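Local coordinates for ancestral D-type dye decolorizing peroxidase (Geotrichum candidum, PDB 7ANV), which probably uses its haem iron and hydrogen peroxide to oxidise dyes and other substrates, as in other dye-decolorizing peroxidases, at residues 15-20 with 53-58. Sequence-based numbering, arbitrary orientation.
With SO4 (sulfate ion), chain H.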
loop_
_atom_site.group_PDB
_atom_site.type_symbol
_atom_site.label_atom_id
_atom_site.label_comp_id
_atom_site.label_asym_id
_atom_site.label_seq_id
_atom_site.Cartn_x
_atom_site.Cartn_y
_atom_site.Cartn_z
ATOM N N GLY A 15 -4.595 -9.880 7.704
ATOM C CA GLY A 15 -4.650 -8.437 7.988
ATOM C C GLY A 15 -5.511 -8.103 9.183
ATOM O O GLY A 15 -6.553 -8.740 9.406
ATOM N N LEU A 16 -5.077 -7.115 9.966
ATOM C CA LEU A 16 -5.829 -6.689 11.170
ATOM C C LEU A 16 -7.120 -6.009 10.748
ATOM O O LEU A 16 -7.094 -5.050 9.996
ATOM C CB LEU A 16 -4.969 -5.730 11.993
ATOM C CG LEU A 16 -3.617 -6.253 12.450
ATOM C CD1 LEU A 16 -2.879 -5.146 13.201
ATOM C CD2 LEU A 16 -3.797 -7.474 13.316
ATOM N N PRO A 17 -8.286 -6.523 11.156
ATOM C CA PRO A 17 -9.562 -5.900 10.799
ATOM C C PRO A 17 -9.703 -4.572 11.545
ATOM O O PRO A 17 -9.154 -4.455 12.638
ATOM C CB PRO A 17 -10.632 -6.886 11.293
ATOM C CG PRO A 17 -9.930 -7.739 12.272
ATOM C CD PRO A 17 -8.472 -7.779 11.896
ATOM N N LYS A 18 -10.345 -3.588 10.926
ATOM C CA LYS A 18 -10.290 -2.221 11.494
ATOM C C LYS A 18 -11.364 -1.306 10.915
ATOM O O LYS A 18 -11.716 -1.423 9.703
ATOM C CB LYS A 18 -8.898 -1.650 11.224
ATOM C CG LYS A 18 -8.567 -1.347 9.773
ATOM C CD LYS A 18 -7.084 -1.267 9.515
ATOM C CE LYS A 18 -6.733 -1.222 8.048
ATOM N NZ LYS A 18 -5.277 -1.252 7.877
ATOM N N LYS A 19 -11.794 -0.358 11.736
ATOM C CA LYS A 19 -12.465 0.892 11.279
ATOM C C LYS A 19 -11.491 2.059 11.500
ATOM O O LYS A 19 -11.637 3.082 10.872
ATOM C CB LYS A 19 -13.764 1.092 12.059
ATOM C CG LYS A 19 -14.771 -0.035 11.827
ATOM C CD LYS A 19 -16.189 0.210 12.334
ATOM C CE LYS A 19 -17.151 -0.842 11.784
ATOM N NZ LYS A 19 -18.581 -0.453 11.919
ATOM N N THR A 20 -10.545 1.897 12.422
ATOM C CA THR A 20 -9.537 2.925 12.752
ATOM C C THR A 20 -8.239 2.218 13.131
ATOM O O THR A 20 -8.269 1.073 13.624
ATOM C CB THR A 20 -10.038 3.865 13.859
ATOM O OG1 THR A 20 -9.101 4.924 14.052
ATOM C CG2 THR A 20 -10.267 3.172 15.184
ATOM N N LYS A 53 -9.691 -16.081 13.654
ATOM C CA LYS A 53 -10.751 -16.158 14.681
ATOM C C LYS A 53 -11.543 -14.861 14.730
ATOM O O LYS A 53 -12.775 -14.946 14.771
ATOM C CB LYS A 53 -10.138 -16.292 16.058
ATOM C CG LYS A 53 -10.055 -17.685 16.546
ATOM C CD LYS A 53 -9.778 -17.723 18.007
ATOM C CE LYS A 53 -9.300 -19.098 18.344
ATOM N NZ LYS A 53 -10.364 -20.098 18.071
ATOM N N ASP A 54 -10.859 -13.725 14.787
ATOM C CA ASP A 54 -11.492 -12.379 14.888
ATOM C C ASP A 54 -12.421 -12.143 13.687
ATOM O O ASP A 54 -13.533 -11.651 13.884
ATOM C CB ASP A 54 -10.446 -11.282 14.936
ATOM C CG ASP A 54 -9.644 -11.231 16.225
ATOM O OD1 ASP A 54 -10.044 -11.915 17.209
ATOM O OD2 ASP A 54 -8.618 -10.517 16.216
ATOM N N ARG A 55 -11.976 -12.489 12.480
ATOM C CA ARG A 55 -12.756 -12.248 11.235
ATOM C C ARG A 55 -13.997 -13.146 11.263
ATOM O O ARG A 55 -15.068 -12.662 10.864
ATOM C CB ARG A 55 -11.856 -12.440 10.007
ATOM C CG ARG A 55 -10.874 -11.300 9.787
ATOM C CD ARG A 55 -9.970 -11.499 8.566
ATOM N NE ARG A 55 -9.151 -10.307 8.413
ATOM C CZ ARG A 55 -9.585 -9.187 7.879
ATOM N NH1 ARG A 55 -10.816 -9.132 7.376
ATOM N NH2 ARG A 55 -8.781 -8.153 7.788
ATOM N N LYS A 56 -13.870 -14.391 11.738
ATOM C CA LYS A 56 -15.013 -15.318 11.950
ATOM C C LYS A 56 -16.011 -14.662 12.920
ATOM O O LYS A 56 -17.211 -14.794 12.671
ATOM C CB LYS A 56 -14.540 -16.694 12.439
ATOM C CG LYS A 56 -15.632 -17.623 12.970
ATOM C CD LYS A 56 -15.222 -19.101 12.955
ATOM C CE LYS A 56 -15.777 -20.004 14.041
ATOM N NZ LYS A 56 -17.033 -19.525 14.652
ATOM N N ALA A 57 -15.549 -13.953 13.956
ATOM C CA ALA A 57 -16.432 -13.295 14.954
ATOM C C ALA A 57 -17.107 -12.057 14.340
ATOM O O ALA A 57 -18.320 -11.857 14.579
ATOM C CB ALA A 57 -15.672 -12.959 16.212
ATOM N N ILE A 58 -16.380 -11.239 13.577
ATOM C CA ILE A 58 -16.981 -10.065 12.878
ATOM C C ILE A 58 -18.041 -10.579 11.895
ATOM O O ILE A 58 -19.159 -10.047 11.932
ATOM C CB ILE A 58 -15.910 -9.196 12.184
ATOM C CG1 ILE A 58 -14.966 -8.548 13.200
ATOM C CG2 ILE A 58 -16.540 -8.148 11.265
ATOM C CD1 ILE A 58 -13.601 -8.257 12.622
HETATM S S SO4 H . -11.548 -5.328 7.406
HETATM O O1 SO4 H . -12.089 -4.653 6.256
HETATM O O2 SO4 H . -10.411 -6.118 7.000
HETATM O O3 SO4 H . -12.548 -6.193 7.981
HETATM O O4 SO4 H . -11.144 -4.354 8.384
#
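Pro17 and Arg55 have the CA atoms nearest each other across the contact, 7.1 Å apart, where the loop 15-20 passes beside helix 48-59. Arg55 carries the polar half of the contact. Its CG stands anti to the carbonyl carbon (chi1 -74°) and the chain then runs extended to NE, long enough to carry the guanidinium from the helix to the loop. There two nitrogens grip one atom side-on, the carbonyl oxygen of Gly15: Arg55 NH2 lies 2.8 Å and Arg55 NE 3.2 Å from Gly15 O. The oxygen sits near the guanidinium plane, although NH2 stands well above the plane of the carbonyl. Glycine suits this place because a positive phi (85°) is hard for residues with a CB, which here would also stand only about 3.8 Å from Arg55 NH2.

At the guanidinium edge a sulfate, probably from the crystallisation liquor, accepts a bond from Arg55 NH2 (2.7 Å to sulfate O2) and a weak one from NH1, while Lys18 N holds sulfate O4 at 2.8 Å. Were Arg55 an alanine, Gly15 O would probably lose both of these donors and the sulfate its hold on this side.

Pro17 CB lies over one guanidinium face, offset toward the rim, and also meets Ile58 CD1 at 3.5 Å; Leu77 touches both side chains. Asp54, near the ring's CG, turns its carboxylate to Gln50. This side-on arginine grip on a backbone carbonyl, with Pro17 packed on Ile58 beside it, joins a helix to the loop entering strand 20-28, in one of the two four-stranded antiparallel sheets of the ferredoxin-like DyP fold.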